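Local structure of CurF (Lyngbya majuscula, 2Q35) at residues 58-63 and 93-98; 100-105 and 122-127; 105-110 and 140-145. The protein probably catalyses the decarboxylation step of polyketide beta-branching, as the crotonase-family ECH2 domain of the CurF protein. The protein carries 1 engineered substitution. All blocks are in the same frame, centred on the assembly; numbering follows the deposited sequence.

Contact 1: 58-63 and 93-98; sequences NYFSSG and IIAAMQ
In the core of the crotonase fold, the loop that follows strand 50-54 turns a corner at Phe60 and lays this ring against Met97 of the segment 93-98. The phenyl group leaves the chain anti to its own N (chi1 174°), which carries it toward the strand. Met97 CG lies over the ring centre, 3.6 Å from the Phe60 centroid and almost on the normal, a CH-pi contact. Met97 SD, next along the chain from CG, also lies over the ring, 4.2 Å from the Phe60 centroid, a Met-aromatic contact. Farther along the ring, Phe60 CZ meets Ala95 CB at 4.2 Å, the methyl approaching obliquely. Beside this apolar patch Gln98 NE2 donates to Tyr59 O (3.0 Å, 167° at the hydrogen), approaching from above the carbonyl plane. The amide also gives an N-H to Gly57 O and takes one from Gly55 N through OE1. With an alanine at Phe60 the ring would be gone, and Met97 CG and SD would probably lose the aromatic face they lie over, leaving a gap between loop and strand. A primary amide suits Gln98's position because it both donates and accepts, tying backbone polar groups of the loop beside the apolar contact of Phe60 and Met97.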
loop_
_atom_site.group_PDB
_atom_site.type_symbol
_atom_site.label_atom_id
_atom_site.label_comp_id
_atom_site.label_asym_id
_atom_site.label_seq_id
_atom_site.Cartn_x
_atom_site.Cartn_y
_atom_site.Cartn_z
ATOM N N ASN A 58 -29.702 7.115 -7.113
ATOM C CA ASN A 58 -28.578 7.914 -6.622
ATOM C C ASN A 58 -27.852 7.317 -5.420
ATOM O O ASN A 58 -26.915 7.944 -4.923
ATOM C CB ASN A 58 -29.060 9.311 -6.236
ATOM C CG ASN A 58 -29.387 10.174 -7.445
ATOM O OD1 ASN A 58 -28.798 10.009 -8.515
ATOM N ND2 ASN A 58 -30.323 11.092 -7.276
ATOM N N TYR A 59 -28.300 6.147 -4.959
ATOM C CA TYR A 59 -27.831 5.575 -3.689
ATOM C C TYR A 59 -27.328 4.156 -3.824
ATOM O O TYR A 59 -28.028 3.275 -4.358
ATOM C CB TYR A 59 -28.949 5.584 -2.646
ATOM C CG TYR A 59 -29.433 6.959 -2.327
ATOM C CD1 TYR A 59 -28.748 7.756 -1.425
ATOM C CD2 TYR A 59 -30.555 7.473 -2.967
ATOM C CE1 TYR A 59 -29.186 9.057 -1.149
ATOM C CE2 TYR A 59 -31.007 8.763 -2.701
ATOM C CZ TYR A 59 -30.309 9.546 -1.801
ATOM O OH TYR A 59 -30.780 10.811 -1.533
ATOM N N PHE A 60 -26.111 3.941 -3.334
ATOM C CA PHE A 60 -25.647 2.590 -3.110
ATOM C C PHE A 60 -26.146 2.140 -1.724
ATOM O O PHE A 60 -26.979 1.247 -1.625
ATOM C CB PHE A 60 -24.117 2.457 -3.241
ATOM C CG PHE A 60 -23.613 1.079 -2.858
ATOM C CD1 PHE A 60 -23.783 0.019 -3.729
ATOM C CD2 PHE A 60 -23.007 0.840 -1.596
ATOM C CE1 PHE A 60 -23.314 -1.291 -3.402
ATOM C CE2 PHE A 60 -22.564 -0.469 -1.246
ATOM C CZ PHE A 60 -22.727 -1.527 -2.158
ATOM N N SER A 61 -25.638 2.776 -0.664
ATOM C CA SER A 61 -26.083 2.486 0.703
ATOM C C SER A 61 -25.856 3.668 1.636
ATOM O O SER A 61 -24.771 4.250 1.663
ATOM C CB SER A 61 -25.355 1.244 1.238
ATOM O OG SER A 61 -25.728 1.040 2.605
ATOM N N SER A 62 -26.893 4.017 2.402
ATOM C CA SER A 62 -26.845 5.170 3.313
ATOM C C SER A 62 -26.433 4.762 4.735
ATOM O O SER A 62 -26.306 5.613 5.612
ATOM C CB SER A 62 -28.197 5.916 3.334
ATOM O OG SER A 62 -28.483 6.452 2.045
ATOM N N GLY A 63 -26.181 3.471 4.947
ATOM C CA GLY A 63 -25.780 3.024 6.288
ATOM C C GLY A 63 -26.834 3.303 7.345
ATOM O O GLY A 63 -28.045 3.287 7.058
ATOM N N ILE A 93 -17.412 -11.138 -4.749
ATOM C CA ILE A 93 -18.423 -10.087 -4.802
ATOM C C ILE A 93 -17.802 -8.816 -5.383
ATOM O O ILE A 93 -16.705 -8.408 -4.965
ATOM C CB ILE A 93 -18.986 -9.778 -3.386
ATOM C CG1 ILE A 93 -19.601 -11.014 -2.741
ATOM C CG2 ILE A 93 -20.029 -8.611 -3.411
ATOM C CD1 ILE A 93 -19.915 -10.756 -1.238
ATOM N N ILE A 94 -18.497 -8.196 -6.344
ATOM C CA ILE A 94 -18.133 -6.870 -6.867
ATOM C C ILE A 94 -19.184 -5.860 -6.401
ATOM O O ILE A 94 -20.369 -6.031 -6.672
ATOM C CB ILE A 94 -18.123 -6.874 -8.406
ATOM C CG1 ILE A 94 -17.175 -7.965 -8.945
ATOM C CG2 ILE A 94 -17.766 -5.480 -8.978
ATOM C CD1 ILE A 94 -17.264 -8.239 -10.456
ATOM N N ALA A 95 -18.761 -4.815 -5.689
ATOM C CA ALA A 95 -19.707 -3.810 -5.197
ATOM C C ALA A 95 -19.745 -2.726 -6.256
ATOM O O ALA A 95 -18.769 -1.994 -6.414
ATOM C CB ALA A 95 -19.241 -3.213 -3.905
ATOM N N ALA A 96 -20.867 -2.641 -6.935
ATOM C CA ALA A 96 -21.042 -1.611 -7.988
ATOM C C ALA A 96 -21.728 -0.417 -7.337
ATOM O O ALA A 96 -22.958 -0.349 -7.234
ATOM C CB ALA A 96 -21.869 -2.162 -9.164
ATOM N N MET A 97 -20.918 0.486 -6.802
ATOM C CA MET A 97 -21.447 1.588 -6.024
ATOM C C MET A 97 -21.776 2.727 -7.011
ATOM O O MET A 97 -21.017 3.685 -7.148
ATOM C CB MET A 97 -20.467 2.006 -4.941
ATOM C CG MET A 97 -20.115 0.864 -3.997
ATOM S SD MET A 97 -19.341 1.417 -2.444
ATOM C CE MET A 97 -18.058 2.510 -3.068
ATOM N N GLN A 98 -22.922 2.581 -7.662
ATOM C CA GLN A 98 -23.350 3.542 -8.712
ATOM C C GLN A 98 -23.871 4.847 -8.118
ATOM O O GLN A 98 -24.084 5.839 -8.844
ATOM C CB GLN A 98 -24.395 2.884 -9.635
ATOM C CG GLN A 98 -25.891 3.041 -9.259
ATOM C CD GLN A 98 -26.247 2.660 -7.823
ATOM O OE1 GLN A 98 -25.645 1.753 -7.212
ATOM N NE2 GLN A 98 -27.223 3.367 -7.265
#

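Contact 2: 100-105 and 122-127; sequences HSFGGG and VYATNF
His100 meets Val122 through its ring edge: Val122 N donates to His100 ND1 at 2.9 Å, and the donor lies in the imidazole plane. With chi1 at -53° the ring swings alongside the neighbouring strand, and its ring nitrogen takes up a peptide N-H at the start of the pairing. His100 also packs edge-to-face with Tyr59. Next, Ser101 bonds through its backbone in both directions: its N donates to Val122 O, and its O accepts from Ala124 N, both at 3.1 Å. Its small side chain leaves room for Tyr123, whose ring edge comes to 3.5 Å between CE1 and Ser101 OG; the Tyr123 hydroxyl itself reaches on to Met97 O. Strands 100-102 and 122-124 are therefore parallel neighbours, their directions 14° apart, in the small sheet that accompanies the main one in this crotonase-family domain. Phe102 points to the opposite face from Ser101, the face that also carries Ala124. Its CE2 touches Val122 CG1 at 3.4 Å, while the Ala124 methyl is small enough to sit beside the edge of the ring, near its plane. Gly103 closes the pairing by donating its N to Ala124 O at 2.8 Å, then occupies the N-cap position of helix 104-110. By analogy with other crotonases, Gly104 N at the start of this helix may be an oxyanion-hole donor. The positive phi of Gly103 favours glycine, and a beta carbon would run into Asn126 OD1, which already lies 3.4 Å from Gly103 CA. At Gly104 the helix begins, and Phe127 CZ approaches Gly104 N at 4.0 Å.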
loop_
_atom_site.group_PDB
_atom_site.type_symbol
_atom_site.label_atom_id
_atom_site.label_comp_id
_atom_site.label_asym_id
_atom_site.label_seq_id
_atom_site.Cartn_x
_atom_site.Cartn_y
_atom_site.Cartn_z
ATOM N N HIS A 100 -24.393 7.072 -3.929
ATOM C CA HIS A 100 -23.656 7.540 -2.776
ATOM C C HIS A 100 -23.499 6.365 -1.811
ATOM O O HIS A 100 -24.337 5.454 -1.783
ATOM C CB HIS A 100 -24.452 8.603 -2.037
ATOM C CG HIS A 100 -24.915 9.734 -2.902
ATOM N ND1 HIS A 100 -24.045 10.537 -3.606
ATOM C CD2 HIS A 100 -26.152 10.232 -3.122
ATOM C CE1 HIS A 100 -24.732 11.469 -4.249
ATOM N NE2 HIS A 100 -26.015 11.297 -3.983
ATOM N N SER A 101 -22.445 6.434 -1.008
ATOM C CA SER A 101 -22.270 5.465 0.101
ATOM C C SER A 101 -21.773 6.188 1.343
ATOM O O SER A 101 -20.687 6.788 1.323
ATOM C CB SER A 101 -21.248 4.403 -0.311
ATOM O OG SER A 101 -21.575 3.794 -1.543
ATOM N N PHE A 102 -22.555 6.115 2.432
ATOM C CA PHE A 102 -22.252 6.854 3.650
ATOM C C PHE A 102 -22.071 5.902 4.831
ATOM O O PHE A 102 -22.902 5.012 5.039
ATOM C CB PHE A 102 -23.400 7.791 4.011
ATOM C CG PHE A 102 -23.723 8.812 2.946
ATOM C CD1 PHE A 102 -24.903 8.715 2.232
ATOM C CD2 PHE A 102 -22.863 9.864 2.692
ATOM C CE1 PHE A 102 -25.234 9.646 1.248
ATOM C CE2 PHE A 102 -23.189 10.816 1.716
ATOM C CZ PHE A 102 -24.381 10.690 0.991
ATOM N N GLY A 103 -21.006 6.119 5.598
ATOM C CA GLY A 103 -20.776 5.417 6.873
ATOM C C GLY A 103 -20.685 3.917 6.680
ATOM O O GLY A 103 -19.896 3.443 5.852
ATOM N N GLY A 104 -21.536 3.187 7.402
ATOM C CA GLY A 104 -21.638 1.739 7.223
ATOM C C GLY A 104 -21.909 1.346 5.779
ATOM O O GLY A 104 -21.544 0.241 5.340
ATOM N N GLY A 105 -22.567 2.240 5.028
ATOM C CA GLY A 105 -22.870 1.956 3.621
ATOM C C GLY A 105 -21.621 1.942 2.747
ATOM O O GLY A 105 -21.544 1.192 1.770
ATOM N N VAL A 122 -21.163 10.734 -3.949
ATOM C CA VAL A 122 -20.444 11.152 -2.777
ATOM C C VAL A 122 -20.218 9.937 -1.868
ATOM O O VAL A 122 -21.088 9.081 -1.775
ATOM C CB VAL A 122 -21.237 12.336 -2.107
ATOM C CG1 VAL A 122 -21.248 12.297 -0.635
ATOM C CG2 VAL A 122 -20.710 13.668 -2.683
ATOM N N TYR A 123 -19.041 9.895 -1.248
ATOM C CA TYR A 123 -18.622 8.775 -0.361
ATOM C C TYR A 123 -18.050 9.340 0.935
ATOM O O TYR A 123 -17.275 10.287 0.924
ATOM C CB TYR A 123 -17.585 7.893 -1.095
ATOM C CG TYR A 123 -18.162 7.373 -2.392
ATOM C CD1 TYR A 123 -18.992 6.261 -2.411
ATOM C CD2 TYR A 123 -17.978 8.086 -3.587
ATOM C CE1 TYR A 123 -19.581 5.807 -3.587
ATOM C CE2 TYR A 123 -18.563 7.651 -4.756
ATOM C CZ TYR A 123 -19.366 6.533 -4.756
ATOM O OH TYR A 123 -19.977 6.086 -5.901
ATOM N N ALA A 124 -18.398 8.738 2.082
ATOM C CA ALA A 124 -17.916 9.295 3.347
ATOM C C ALA A 124 -17.869 8.199 4.411
ATOM O O ALA A 124 -18.750 7.347 4.431
ATOM C CB ALA A 124 -18.826 10.398 3.846
ATOM N N THR A 125 -16.849 8.249 5.270
ATOM C CA THR A 125 -16.875 7.529 6.557
ATOM C C THR A 125 -17.213 8.672 7.507
ATOM O O THR A 125 -16.316 9.390 7.970
ATOM C CB THR A 125 -15.500 6.924 6.935
ATOM O OG1 THR A 125 -14.459 7.892 6.758
ATOM C CG2 THR A 125 -15.150 5.689 6.098
ATOM N N ASN A 126 -18.512 8.882 7.727
ATOM C CA ASN A 126 -19.026 10.109 8.358
ATOM C C ASN A 126 -19.127 10.068 9.890
ATOM O O ASN A 126 -19.599 11.007 10.514
ATOM C CB ASN A 126 -20.373 10.518 7.750
ATOM C CG ASN A 126 -21.379 9.412 7.798
ATOM O OD1 ASN A 126 -21.159 8.382 8.452
ATOM N ND2 ASN A 126 -22.513 9.603 7.113
ATOM N N PHE A 127 -18.649 8.985 10.498
ATOM C CA PHE A 127 -18.707 8.876 11.943
ATOM C C PHE A 127 -18.200 10.134 12.644
ATOM O O PHE A 127 -18.886 10.701 13.494
ATOM C CB PHE A 127 -17.911 7.647 12.388
ATOM C CG PHE A 127 -18.166 6.424 11.545
ATOM C CD1 PHE A 127 -19.311 5.644 11.751
ATOM C CD2 PHE A 127 -17.263 6.044 10.556
ATOM C CE1 PHE A 127 -19.546 4.491 10.985
ATOM C CE2 PHE A 127 -17.494 4.905 9.789
ATOM C CZ PHE A 127 -18.653 4.128 10.011
#

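Contact 3: 105-110 and 140-145; sequences GLLLGL and LILREK
Leu110, at the C-terminal end of helix 104-110, points its side chain at helix 138-146 and meets Ile141 and Leu142 there. From the start of the side chain, Leu110 CB rests against Ile141 CG2 at 3.7 Å; this methyl of the beta-branched residue also touches the backbone oxygen of Leu110. CG then leads the chain past Ile141, extended at chi2 (175°), and CD1 ends against Leu142 CD1 at 3.5 Å, tighter than usual for two carbons. The two leucine side chains cross at about a right angle, meeting chiefly through CD1 of each. One turn earlier, Leu107 CD1 fits between the same partners, 3.8 Å from Leu142 CD1 and 3.9 Å from Ile141 CB. The short helical segments run 54° apart with axes 10.4 Å from each other, a separation that branched aliphatic side chains of this size can fill. Beyond the contact, helix 148-157 packs on Leu142, and Ile211 of helix 197-230 packs on Ile141. Lys145, extended beyond CG, passes its CE within 3.2 Å of Leu110 O and donates from NZ to that oxygen at 2.9 Å, tilted from the carbonyl plane. A long, flexible amine suits this spot: it satisfies the carbonyl that ends the helix, and its positive charge is likely to be favourable beside the partly negative C-terminal end.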
loop_
_atom_site.group_PDB
_atom_site.type_symbol
_atom_site.label_atom_id
_atom_site.label_comp_id
_atom_site.label_asym_id
_atom_site.label_seq_id
_atom_site.Cartn_x
_atom_site.Cartn_y
_atom_site.Cartn_z
ATOM N N GLY A 105 -22.567 2.240 5.028
ATOM C CA GLY A 105 -22.870 1.956 3.621
ATOM C C GLY A 105 -21.621 1.942 2.747
ATOM O O GLY A 105 -21.544 1.192 1.770
ATOM N N LEU A 106 -20.642 2.776 3.080
ATOM C CA LEU A 106 -19.366 2.733 2.360
ATOM C C LEU A 106 -18.649 1.440 2.762
ATOM O O LEU A 106 -18.089 0.757 1.914
ATOM C CB LEU A 106 -18.491 3.963 2.664
ATOM C CG LEU A 106 -17.075 3.946 2.100
ATOM C CD1 LEU A 106 -17.114 3.842 0.571
ATOM C CD2 LEU A 106 -16.246 5.184 2.561
ATOM N N LEU A 107 -18.658 1.114 4.053
ATOM C CA LEU A 107 -18.004 -0.135 4.486
ATOM C C LEU A 107 -18.617 -1.364 3.857
ATOM O O LEU A 107 -17.898 -2.281 3.475
ATOM C CB LEU A 107 -17.982 -0.262 6.013
ATOM C CG LEU A 107 -16.793 0.460 6.677
ATOM C CD1 LEU A 107 -15.483 -0.272 6.323
ATOM C CD2 LEU A 107 -16.692 1.949 6.324
ATOM N N LEU A 108 -19.948 -1.371 3.714
ATOM C CA LEU A 108 -20.650 -2.472 3.070
ATOM C C LEU A 108 -20.052 -2.774 1.714
ATOM O O LEU A 108 -19.790 -3.929 1.366
ATOM C CB LEU A 108 -22.120 -2.117 2.883
ATOM C CG LEU A 108 -22.971 -3.275 2.329
ATOM C CD1 LEU A 108 -23.157 -4.366 3.392
ATOM C CD2 LEU A 108 -24.329 -2.788 1.859
ATOM N N GLY A 109 -19.836 -1.723 0.908
ATOM C CA GLY A 109 -19.187 -1.973 -0.365
ATOM C C GLY A 109 -17.743 -2.404 -0.233
ATOM O O GLY A 109 -17.271 -3.258 -0.994
ATOM N N LEU A 110 -17.009 -1.801 0.696
ATOM C CA LEU A 110 -15.583 -2.077 0.810
ATOM C C LEU A 110 -15.280 -3.471 1.377
ATOM O O LEU A 110 -14.126 -3.921 1.296
ATOM C CB LEU A 110 -14.861 -0.992 1.634
ATOM C CG LEU A 110 -14.777 0.383 0.980
ATOM C CD1 LEU A 110 -14.142 1.360 1.970
ATOM C CD2 LEU A 110 -13.949 0.324 -0.280
ATOM N N LEU A 140 -9.334 -0.919 9.725
ATOM C CA LEU A 140 -8.736 -2.091 9.106
ATOM C C LEU A 140 -9.026 -2.109 7.608
ATOM O O LEU A 140 -8.112 -2.197 6.780
ATOM C CB LEU A 140 -9.270 -3.382 9.750
ATOM C CG LEU A 140 -8.755 -4.706 9.156
ATOM C CD1 LEU A 140 -7.286 -4.920 9.480
ATOM C CD2 LEU A 140 -9.569 -5.894 9.658
ATOM N N ILE A 141 -10.304 -2.026 7.277
ATOM C CA ILE A 141 -10.738 -2.185 5.887
ATOM C C ILE A 141 -10.307 -0.988 5.029
ATOM O O ILE A 141 -9.781 -1.182 3.927
ATOM C CB ILE A 141 -12.250 -2.464 5.818
ATOM C CG1 ILE A 141 -12.572 -3.847 6.400
ATOM C CG2 ILE A 141 -12.755 -2.417 4.375
ATOM C CD1 ILE A 141 -12.042 -5.079 5.561
ATOM N N LEU A 142 -10.481 0.238 5.524
ATOM C CA LEU A 142 -10.065 1.382 4.691
ATOM C C LEU A 142 -8.570 1.435 4.423
ATOM O O LEU A 142 -8.153 1.750 3.304
ATOM C CB LEU A 142 -10.531 2.698 5.307
ATOM C CG LEU A 142 -11.806 3.192 4.627
ATOM C CD1 LEU A 142 -13.046 2.417 5.096
ATOM C CD2 LEU A 142 -11.942 4.700 4.843
ATOM N N ARG A 143 -7.755 1.138 5.428
ATOM C CA ARG A 143 -6.309 1.159 5.233
ATOM C C ARG A 143 -5.890 0.083 4.246
ATOM O O ARG A 143 -5.042 0.326 3.388
ATOM C CB ARG A 143 -5.547 1.042 6.561
ATOM C CG ARG A 143 -5.805 2.251 7.432
ATOM C CD ARG A 143 -4.726 2.532 8.443
ATOM N NE ARG A 143 -4.894 1.767 9.671
ATOM C CZ ARG A 143 -4.263 2.059 10.808
ATOM N NH1 ARG A 143 -3.443 3.100 10.860
ATOM N NH2 ARG A 143 -4.447 1.314 11.890
ATOM N N GLU A 144 -6.498 -1.096 4.349
ATOM C CA GLU A 144 -6.177 -2.182 3.430
ATOM C C GLU A 144 -6.557 -1.830 2.002
ATOM O O GLU A 144 -5.770 -2.054 1.087
ATOM C CB GLU A 144 -6.827 -3.504 3.872
ATOM C CG GLU A 144 -6.690 -4.661 2.865
ATOM C CD GLU A 144 -5.308 -5.319 2.866
ATOM O OE1 GLU A 144 -4.414 -4.898 3.643
ATOM O OE2 GLU A 144 -5.119 -6.274 2.069
ATOM N N LYS A 145 -7.719 -1.229 1.820
ATOM C CA LYS A 145 -8.283 -1.122 0.478
ATOM C C LYS A 145 -8.158 0.224 -0.204
ATOM O O LYS A 145 -8.002 0.265 -1.432
ATOM C CB LYS A 145 -9.716 -1.602 0.471
ATOM C CG LYS A 145 -9.830 -2.986 1.085
ATOM C CD LYS A 145 -10.992 -3.707 0.518
ATOM C CE LYS A 145 -11.104 -5.082 1.152
ATOM N NZ LYS A 145 -12.175 -5.815 0.439
#

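Overall arrangement
The three contacts pass from the main sheet, through the small sheet, to the helical layer. Contacts 1 and 2 have centres 10 Å apart and are stitched by backbone: Phe60 N lies 2.8 Å from His100 O. Contacts 2 and 3 share Gly105 and helix 104-110, whose Gly104 N is the possible oxyanion-hole donor; Thr125 CG2 packs 3.6 Å from Leu142 CD2. Contact 1 reaches the same helix where Phe60 CE2 lies 3.6 Å from Gly105 O. A glycerol, probably from the crystallisation liquor, lies about 4 Å from the Phe127 side chain and may occupy a pocket. Helix 138-146 of contact 3 also faces neighbouring subunits: Arg143 NH1 hydrogen-bonds to Leu207 O of the second subunit.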